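Local atomic coordinates of AT-less polyketide synthase (Streptomyces platensis subsp. rosaceus, PDB entry 4TKT), a protein that probably catalyses decarboxylative Claisen condensation, extending the polyketide chain, as a ketosynthase domain of the AT-less synthase that makes isomigrastatin. Residues Val300-Trp305 with Leu336-Ala341; Asp345-Cys350 with Phe398-Phe403; Arg471-Ala476 with Asp526-Gly531. One frame throughout, in Å; residues are numbered along the deposited sequence.

Contacts 1 and 2 are neighbours in the ketosynthase, with centres about 14 Å apart, and they meet directly. Phe340 CE2 comes within 3.5 Å of Phe403 CZ, so the ring that meets Trp305 in contact 1 also packs on the strand end of contact 2. Separately, Phe340 CB lies 3.7 Å from Pro402 CG. Contact 3 lies in the KS-MAT linker domain. Its centre is about 52 Å from the centre of contact 1 and about 53 Å from that of contact 2, its nearest atoms are about 40 Å from either, and it lies across the chain's centre. All three are fold contacts, two helix pairs and one parallel strand pairing.

Contact 1: residues Val300-Trp305 with Leu336-Ala341; sequences VIRSAW and LNAAFA
Trp305 drives the benzo corner of its indole onto the ring of Phe340. Its CH2 atom stands 3.3 Å above the Phe340 plane, over the centre of the ring. With the centroids of the Trp305 six-membered ring and the Phe340 ring 4.6 Å apart and the planes at 66°, the pair is an edge-to-face stack in which Trp305 gives the edge and Phe340 the face. The CB of Phe340 points away from the facing helix; the ring comes back to it because CG is anti to the carbonyl carbon and beside the backbone N (chi1 -81°).

Over one face of the indole, toward its rim, lies Ile301 CG2. The same methyl is 3.7 Å from Ala339 CB, and Ala339 CB is in turn 3.9 Å from Trp305 CZ3, making a compact trio. The other branch of Ile301 meets Leu336 methyl to methyl, CD1 to CD2 at 3.6 Å, the two side chains crossing at about a right angle. On the more exposed flank, Arg302 bends at chi3 and brings NE to 3.6 Å from Ala338 O. That oxygen lies at the guanidinium edge, near its plane, but no hydrogen bond forms. With an alanine in place of Phe340, the CH2 corner of Trp305 would probably face a gap and the indole would be freer to tilt.

The segment axes approach to 9.3 Å at 39°, with Arg302 CA and Ala339 CA 5.8 Å apart. Helix 294-308 lies against strands 273-282 and 432-439, where His435 meets the Trp305 ring nearly perpendicularly, while helix 328-340 rests on strand 403-405. Neighbouring helices side by side on one sheet are consistent with a helical layer of the thiolase fold.

Contact 2: residues Asp345-Cys350 with Phe398-Phe403; sequences DARNFC and FADSPF
Phe349 holds one ring face beneath the carbonyl oxygen of Pro402, which sits 3.8 Å above the plane toward the rim, while its CE1 packs on Pro402 CB. The two loops converge here into a parallel beta bridge, Cys350 with Phe403, where strand 403-405 adds to strand 350-353 as an outermost strand of the large mixed sheet. At the edge of the Phe349 ring lies Ala346 C, and Arg313 adds a cation-pi contact. Over the centre of one face of the Phe403 ring sits Pro402 CB. The guanidinium of Arg347 works by its edge: NE at 3.1 Å and NH2 at 3.2 Å grip the single oxygen Ala399 O side-on, close to the guanidinium plane. Asp400 OD1, 4.0 Å from Arg347 NE, lies well out of that plane and contributes charge alone.

Just before the bridge, Asn348 N donates to Ser401 O at 2.8 Å, in the carbonyl plane and on a lone pair. Pro402 O then accepts twice. Phe349 N, at 2.8 Å, approaches from above the carbonyl plane, whereas Cys350 N, at 2.9 Å, comes nearly along the C=O axis with an N-H...O angle of 160°. Two donors thus share one carbonyl of the buried Pro402, consistent with the parallel register. Within 398-403, Phe403 N donates to Ser401 OG, an ST turn at the entry to the strand.

With SG anti to the backbone N (chi1 -176°), Cys350 turns its sulfur to the edge of the Phe403 ring, SG standing 5.1 Å from the ring centroid and 81° off its normal.

Contact 3: residues Arg471-Ala476 with Asp526-Gly531; sequences RLRESA and DACALG
Arg473 and Ala529 mark the closest backbone approach, their CA atoms 4.3 Å apart, where the two helical segments run roughly antiparallel at 145°. The axes come within 7.6 Å, a close spacing, consistent with the small Ala476 and Ala529 at the crossing; Ala529 CA also makes a CA-H...O contact of 3.5 Å with Arg473 O. Helix 518-530 ends here in a Schellman motif. Gly531, with phi 67°, is its C-prime residue; Ser532 N reaches Ala527 O, and Gly531 N makes a weak bond to Cys528 O.

Arg473 spans this helix end. Its chain is extended from CG to NE, which carries the guanidinium to the helix end, and lies along Cys528 O, CG being 3.3 Å from that oxygen. At the tip, NH1 hydrogen-bonds to the same Cys528 O at the guanidinium edge, though the bond is modelled too short for its length to be trusted. Gly531 CA covers one guanidinium face, 3.3 Å from NH1. A positive group at a helix C-terminus is likely to be stabilised by the carbonyl end of the helix dipole. Three residues further along the helix, the methyl of Ala476 touches two residues, CB being 4.0 Å from Cys528 SG and 4.1 Å from Ala529 CB.

Arg473 has further partners of its own: Glu469 forms a salt bridge with its NE, and Phe540 makes a cation-pi contact. In the linker domain the helix pair lies over its strands, with Leu472 and Cys528 both resting on Phe511 of strand 509-515 and Phe540 of strand 538-541, and Leu472 also touching Ala466 of strand 460-466.

Contact 1: residues Val300-Trp305 with Leu336-Ala341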
loop_
_atom_site.group_PDB
_atom_site.type_symbol
_atom_site.label_atom_id
_atom_site.label_comp_id
_atom_site.label_asym_id
_atom_site.label_seq_id
_atom_site.Cartn_x
_atom_site.Cartn_y
_atom_site.Cartn_z
ATOM N N VAL A 300 22.034 7.252 8.633
ATOM C CA VAL A 300 20.606 7.038 8.835
ATOM C C VAL A 300 20.304 5.543 8.953
ATOM O O VAL A 300 19.406 5.141 9.691
ATOM C CB VAL A 300 19.759 7.675 7.699
ATOM C CG1 VAL A 300 19.903 6.910 6.391
ATOM C CG2 VAL A 300 18.297 7.753 8.105
ATOM N N ILE A 301 21.080 4.722 8.251
ATOM C CA ILE A 301 20.908 3.277 8.300
ATOM C C ILE A 301 21.344 2.722 9.656
ATOM O O ILE A 301 20.660 1.879 10.237
ATOM C CB ILE A 301 21.690 2.591 7.166
ATOM C CG1 ILE A 301 21.034 2.900 5.820
ATOM C CG2 ILE A 301 21.738 1.092 7.375
ATOM C CD1 ILE A 301 21.903 2.581 4.630
ATOM N N ARG A 302 22.474 3.206 10.166
ATOM C CA ARG A 302 22.939 2.804 11.489
ATOM C C ARG A 302 21.993 3.280 12.586
ATOM O O ARG A 302 21.752 2.565 13.559
ATOM C CB ARG A 302 24.345 3.340 11.763
ATOM C CG ARG A 302 25.451 2.708 10.938
ATOM C CD ARG A 302 26.813 3.116 11.477
ATOM N NE ARG A 302 27.757 3.439 10.412
ATOM C CZ ARG A 302 28.065 4.676 10.036
ATOM N NH1 ARG A 302 27.510 5.717 10.644
ATOM N NH2 ARG A 302 28.933 4.876 9.056
ATOM N N SER A 303 21.466 4.491 12.431
ATOM C CA SER A 303 20.558 5.061 13.422
ATOM C C SER A 303 19.297 4.221 13.556
ATOM O O SER A 303 18.801 4.002 14.662
ATOM C CB SER A 303 20.187 6.496 13.054
ATOM O OG SER A 303 21.344 7.306 12.966
ATOM N N ALA A 304 18.785 3.751 12.424
ATOM C CA ALA A 304 17.594 2.914 12.418
ATOM C C ALA A 304 17.900 1.569 13.062
ATOM O O ALA A 304 17.096 1.040 13.828
ATOM C CB ALA A 304 17.077 2.725 11.000
ATOM N N TRP A 305 19.073 1.028 12.750
ATOM C CA TRP A 305 19.521 -0.231 13.333
ATOM C C TRP A 305 19.628 -0.143 14.853
ATOM O O TRP A 305 19.169 -1.037 15.563
ATOM C CB TRP A 305 20.866 -0.643 12.735
ATOM C CG TRP A 305 20.775 -1.135 11.322
ATOM C CD1 TRP A 305 19.636 -1.378 10.611
ATOM C CD2 TRP A 305 21.868 -1.446 10.448
ATOM N NE1 TRP A 305 19.951 -1.822 9.348
ATOM C CE2 TRP A 305 21.315 -1.872 9.224
ATOM C CE3 TRP A 305 23.260 -1.405 10.581
ATOM C CZ2 TRP A 305 22.105 -2.257 8.141
ATOM C CZ3 TRP A 305 24.042 -1.784 9.504
ATOM C CH2 TRP A 305 23.463 -2.204 8.300
ATOM N N LEU A 336 25.831 1.671 2.293
ATOM C CA LEU A 336 25.472 0.428 2.960
ATOM C C LEU A 336 26.700 -0.280 3.523
ATOM O O LEU A 336 26.663 -0.809 4.633
ATOM C CB LEU A 336 24.729 -0.493 1.996
ATOM C CG LEU A 336 23.254 -0.170 1.760
ATOM C CD1 LEU A 336 22.750 -0.864 0.509
ATOM C CD2 LEU A 336 22.436 -0.591 2.965
ATOM N N ASN A 337 27.787 -0.289 2.753
ATOM C CA ASN A 337 29.031 -0.912 3.192
ATOM C C ASN A 337 29.563 -0.270 4.465
ATOM O O ASN A 337 29.992 -0.962 5.387
ATOM C CB ASN A 337 30.096 -0.834 2.096
ATOM C CG ASN A 337 29.807 -1.757 0.931
ATOM O OD1 ASN A 337 28.906 -2.592 0.994
ATOM N ND2 ASN A 337 30.582 -1.620 -0.139
ATOM N N ALA A 338 29.530 1.058 4.504
ATOM C CA ALA A 338 29.976 1.805 5.672
ATOM C C ALA A 338 29.094 1.505 6.879
ATOM O O ALA A 338 29.565 1.491 8.017
ATOM C CB ALA A 338 29.983 3.296 5.376
ATOM N N ALA A 339 27.813 1.264 6.624
ATOM C CA ALA A 339 26.870 0.933 7.686
ATOM C C ALA A 339 27.210 -0.410 8.326
ATOM O O ALA A 339 27.361 -0.508 9.544
ATOM C CB ALA A 339 25.453 0.917 7.148
ATOM N N PHE A 340 27.334 -1.441 7.498
ATOM C CA PHE A 340 27.612 -2.788 7.979
ATOM C C PHE A 340 29.005 -2.920 8.593
ATOM O O PHE A 340 29.215 -3.733 9.494
ATOM C CB PHE A 340 27.457 -3.800 6.842
ATOM C CG PHE A 340 26.035 -4.209 6.577
ATOM C CD1 PHE A 340 25.445 -5.223 7.312
ATOM C CD2 PHE A 340 25.293 -3.588 5.586
ATOM C CE1 PHE A 340 24.141 -5.605 7.070
ATOM C CE2 PHE A 340 23.986 -3.966 5.339
ATOM C CZ PHE A 340 23.411 -4.976 6.081
ATOM N N ALA A 341 29.951 -2.122 8.107
ATOM C CA ALA A 341 31.348 -2.240 8.528
ATOM C C ALA A 341 31.549 -1.891 9.999
ATOM O O ALA A 341 32.561 -2.255 10.595
ATOM C CB ALA A 341 32.234 -1.364 7.663
#

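Contact 2: residues Asp345-Cys350 with Phe398-Phe403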
loop_
_atom_site.group_PDB
_atom_site.type_symbol
_atom_site.label_atom_id
_atom_site.label_comp_id
_atom_site.label_asym_id
_atom_site.label_seq_id
_atom_site.Cartn_x
_atom_site.Cartn_y
_atom_site.Cartn_z
ATOM N N ASP A 345 32.544 -7.751 9.656
ATOM C CA ASP A 345 33.415 -7.765 8.489
ATOM C C ASP A 345 32.989 -8.868 7.524
ATOM O O ASP A 345 33.706 -9.188 6.577
ATOM C CB ASP A 345 34.874 -7.960 8.906
ATOM N N ALA A 346 31.816 -9.442 7.774
ATOM C CA ALA A 346 31.306 -10.548 6.969
ATOM C C ALA A 346 30.992 -10.118 5.536
ATOM O O ALA A 346 30.747 -8.940 5.267
ATOM C CB ALA A 346 30.068 -11.145 7.624
ATOM N N ARG A 347 30.997 -11.083 4.621
ATOM C CA ARG A 347 30.779 -10.800 3.206
ATOM C C ARG A 347 29.726 -11.712 2.586
ATOM O O ARG A 347 29.686 -12.909 2.866
ATOM C CB ARG A 347 32.091 -10.935 2.431
ATOM C CG ARG A 347 33.124 -9.870 2.753
ATOM C CD ARG A 347 34.484 -10.229 2.177
ATOM N NE ARG A 347 34.379 -10.747 0.815
ATOM C CZ ARG A 347 34.910 -11.896 0.408
ATOM N NH1 ARG A 347 35.596 -12.652 1.258
ATOM N NH2 ARG A 347 34.761 -12.289 -0.850
ATOM N N ASN A 348 28.872 -11.126 1.749
ATOM C CA ASN A 348 27.932 -11.877 0.919
ATOM C C ASN A 348 26.951 -12.746 1.703
ATOM O O ASN A 348 26.774 -13.922 1.390
ATOM C CB ASN A 348 28.708 -12.751 -0.068
ATOM C CG ASN A 348 29.783 -11.980 -0.799
ATOM O OD1 ASN A 348 29.567 -10.846 -1.224
ATOM N ND2 ASN A 348 30.957 -12.586 -0.937
ATOM N N PHE A 349 26.308 -12.164 2.710
ATOM C CA PHE A 349 25.334 -12.892 3.518
ATOM C C PHE A 349 23.932 -12.314 3.353
ATOM O O PHE A 349 22.937 -12.946 3.715
ATOM C CB PHE A 349 25.738 -12.872 4.995
ATOM C CG PHE A 349 25.855 -11.488 5.577
ATOM C CD1 PHE A 349 27.066 -10.814 5.557
ATOM C CD2 PHE A 349 24.758 -10.863 6.149
ATOM C CE1 PHE A 349 27.180 -9.543 6.092
ATOM C CE2 PHE A 349 24.863 -9.592 6.684
ATOM C CZ PHE A 349 26.076 -8.932 6.657
ATOM N N CYS A 350 23.865 -11.108 2.800
ATOM C CA CYS A 350 22.612 -10.373 2.689
ATOM C C CYS A 350 22.177 -10.235 1.235
ATOM O O CYS A 350 23.000 -10.003 0.354
ATOM C CB CYS A 350 22.760 -8.991 3.334
ATOM S SG CYS A 350 21.257 -7.999 3.382
ATOM N N PHE A 398 30.467 -6.115 -5.545
ATOM C CA PHE A 398 29.587 -6.851 -4.644
ATOM C C PHE A 398 30.308 -8.007 -3.965
ATOM O O PHE A 398 29.899 -8.459 -2.896
ATOM C CB PHE A 398 28.362 -7.367 -5.401
ATOM C CG PHE A 398 27.221 -6.393 -5.432
ATOM C CD1 PHE A 398 26.879 -5.675 -4.299
ATOM C CD2 PHE A 398 26.497 -6.188 -6.593
ATOM C CE1 PHE A 398 25.833 -4.777 -4.319
ATOM C CE2 PHE A 398 25.446 -5.290 -6.622
ATOM C CZ PHE A 398 25.115 -4.582 -5.483
ATOM N N ALA A 399 31.382 -8.478 -4.592
ATOM C CA ALA A 399 32.188 -9.555 -4.031
ATOM C C ALA A 399 32.777 -9.148 -2.685
ATOM O O ALA A 399 32.788 -9.935 -1.739
ATOM C CB ALA A 399 33.291 -9.948 -4.998
ATOM N N ASP A 400 33.268 -7.915 -2.608
ATOM C CA ASP A 400 33.789 -7.374 -1.357
ATOM C C ASP A 400 32.728 -6.503 -0.694
ATOM O O ASP A 400 32.924 -5.305 -0.489
ATOM C CB ASP A 400 35.069 -6.574 -1.601
ATOM C CG ASP A 400 35.785 -6.211 -0.313
ATOM O OD1 ASP A 400 35.603 -6.927 0.694
ATOM O OD2 ASP A 400 36.531 -5.208 -0.310
ATOM N N SER A 401 31.599 -7.119 -0.369
ATOM C CA SER A 401 30.476 -6.414 0.230
ATOM C C SER A 401 29.653 -7.397 1.055
ATOM O O SER A 401 29.816 -8.608 0.918
ATOM C CB SER A 401 29.615 -5.759 -0.851
ATOM O OG SER A 401 28.806 -6.722 -1.503
ATOM N N PRO A 402 28.767 -6.884 1.922
ATOM C CA PRO A 402 27.884 -7.795 2.658
ATOM C C PRO A 402 26.846 -8.457 1.760
ATOM O O PRO A 402 26.167 -9.383 2.199
ATOM C CB PRO A 402 27.192 -6.877 3.675
ATOM C CG PRO A 402 28.045 -5.662 3.756
ATOM C CD PRO A 402 28.644 -5.496 2.399
ATOM N N PHE A 403 26.737 -7.997 0.518
ATOM C CA PHE A 403 25.579 -8.325 -0.304
ATOM C C PHE A 403 25.814 -9.336 -1.418
ATOM O O PHE A 403 26.946 -9.598 -1.826
ATOM C CB PHE A 403 25.016 -7.046 -0.924
ATOM C CG PHE A 403 24.777 -5.952 0.067
ATOM C CD1 PHE A 403 23.760 -6.059 1.000
ATOM C CD2 PHE A 403 25.564 -4.815 0.064
ATOM C CE1 PHE A 403 23.534 -5.052 1.915
ATOM C CE2 PHE A 403 25.343 -3.804 0.976
ATOM C CZ PHE A 403 24.326 -3.923 1.903
#

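Contact 3: residues Arg471-Ala476 with Asp526-Gly531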
loop_
_atom_site.group_PDB
_atom_site.type_symbol
_atom_site.label_atom_id
_atom_site.label_comp_id
_atom_site.label_asym_id
_atom_site.label_seq_id
_atom_site.Cartn_x
_atom_site.Cartn_y
_atom_site.Cartn_z
ATOM N N ARG A 471 -23.292 -3.506 -7.021
ATOM C CA ARG A 471 -22.038 -3.632 -6.286
ATOM C C ARG A 471 -22.060 -4.858 -5.374
ATOM O O ARG A 471 -21.033 -5.507 -5.171
ATOM C CB ARG A 471 -21.759 -2.372 -5.460
ATOM C CG ARG A 471 -21.501 -1.100 -6.265
ATOM C CD ARG A 471 -20.254 -1.208 -7.128
ATOM N NE ARG A 471 -20.564 -1.658 -8.482
ATOM C CZ ARG A 471 -19.676 -2.191 -9.316
ATOM N NH1 ARG A 471 -18.416 -2.350 -8.935
ATOM N NH2 ARG A 471 -20.050 -2.571 -10.529
ATOM N N LEU A 472 -23.232 -5.177 -4.830
ATOM C CA LEU A 472 -23.366 -6.317 -3.928
ATOM C C LEU A 472 -23.125 -7.633 -4.659
ATOM O O LEU A 472 -22.354 -8.475 -4.197
ATOM C CB LEU A 472 -24.745 -6.332 -3.269
ATOM C CG LEU A 472 -24.967 -7.492 -2.292
ATOM C CD1 LEU A 472 -23.893 -7.505 -1.212
ATOM C CD2 LEU A 472 -26.348 -7.426 -1.666
ATOM N N ARG A 473 -23.786 -7.806 -5.800
ATOM C CA ARG A 473 -23.614 -9.010 -6.604
ATOM C C ARG A 473 -22.188 -9.101 -7.136
ATOM O O ARG A 473 -21.662 -10.194 -7.354
ATOM C CB ARG A 473 -24.620 -9.038 -7.754
ATOM C CG ARG A 473 -26.066 -8.999 -7.294
ATOM C CD ARG A 473 -27.020 -9.387 -8.408
ATOM N NE ARG A 473 -28.410 -9.320 -7.968
ATOM C CZ ARG A 473 -29.035 -10.291 -7.309
ATOM N NH1 ARG A 473 -28.394 -11.411 -7.006
ATOM N NH2 ARG A 473 -30.300 -10.141 -6.947
ATOM N N GLU A 474 -21.568 -7.943 -7.338
ATOM C CA GLU A 474 -20.168 -7.878 -7.729
ATOM C C GLU A 474 -19.270 -8.423 -6.615
ATOM O O GLU A 474 -18.355 -9.206 -6.874
ATOM C CB GLU A 474 -19.785 -6.437 -8.075
ATOM C CG GLU A 474 -18.353 -6.251 -8.552
ATOM C CD GLU A 474 -18.170 -6.558 -10.028
ATOM O OE1 GLU A 474 -19.116 -7.079 -10.656
ATOM O OE2 GLU A 474 -17.076 -6.270 -10.562
ATOM N N SER A 475 -19.541 -8.012 -5.377
ATOM C CA SER A 475 -18.794 -8.501 -4.219
ATOM C C SER A 475 -18.912 -10.012 -4.073
ATOM O O SER A 475 -17.937 -10.691 -3.749
ATOM C CB SER A 475 -19.281 -7.830 -2.933
ATOM O OG SER A 475 -19.005 -6.442 -2.935
ATOM N N ALA A 476 -20.113 -10.530 -4.311
ATOM C CA ALA A 476 -20.365 -11.961 -4.202
ATOM C C ALA A 476 -19.523 -12.726 -5.214
ATOM O O ALA A 476 -18.983 -13.790 -4.913
ATOM C CB ALA A 476 -21.845 -12.262 -4.399
ATOM N N ASP A 526 -22.211 -17.692 -5.835
ATOM C CA ASP A 526 -22.396 -17.736 -7.279
ATOM C C ASP A 526 -23.840 -17.410 -7.646
ATOM O O ASP A 526 -24.098 -16.698 -8.617
ATOM C CB ASP A 526 -22.008 -19.108 -7.832
ATOM C CG ASP A 526 -21.827 -19.099 -9.338
ATOM O OD1 ASP A 526 -21.343 -18.080 -9.873
ATOM O OD2 ASP A 526 -22.164 -20.111 -9.987
ATOM N N ALA A 527 -24.775 -17.929 -6.858
ATOM C CA ALA A 527 -26.194 -17.694 -7.092
ATOM C C ALA A 527 -26.531 -16.216 -6.940
ATOM O O ALA A 527 -27.233 -15.641 -7.771
ATOM C CB ALA A 527 -27.034 -18.530 -6.142
ATOM N N CYS A 528 -26.026 -15.609 -5.873
ATOM C CA CYS A 528 -26.233 -14.188 -5.631
ATOM C C CYS A 528 -25.567 -13.333 -6.706
ATOM O O CYS A 528 -26.128 -12.332 -7.150
ATOM C CB CYS A 528 -25.700 -13.797 -4.255
ATOM S SG CYS A 528 -25.767 -12.025 -3.923
ATOM N N ALA A 529 -24.369 -13.732 -7.119
ATOM C CA ALA A 529 -23.629 -13.003 -8.142
ATOM C C ALA A 529 -24.351 -13.045 -9.487
ATOM O O ALA A 529 -24.451 -12.033 -10.176
ATOM C CB ALA A 529 -22.222 -13.563 -8.279
ATOM N N LEU A 530 -24.856 -14.220 -9.852
ATOM C CA LEU A 530 -25.533 -14.401 -11.132
ATOM C C LEU A 530 -27.011 -14.031 -11.059
ATOM O O LEU A 530 -27.724 -14.092 -12.061
ATOM C CB LEU A 530 -25.386 -15.845 -11.613
ATOM C CG LEU A 530 -23.970 -16.295 -11.978
ATOM C CD1 LEU A 530 -23.960 -17.758 -12.385
ATOM C CD2 LEU A 530 -23.408 -15.426 -13.086
ATOM N N GLY A 531 -27.468 -13.652 -9.870
ATOM C CA GLY A 531 -28.853 -13.266 -9.676
ATOM C C GLY A 531 -29.827 -14.415 -9.840
ATOM O O GLY A 531 -30.999 -14.201 -10.151
#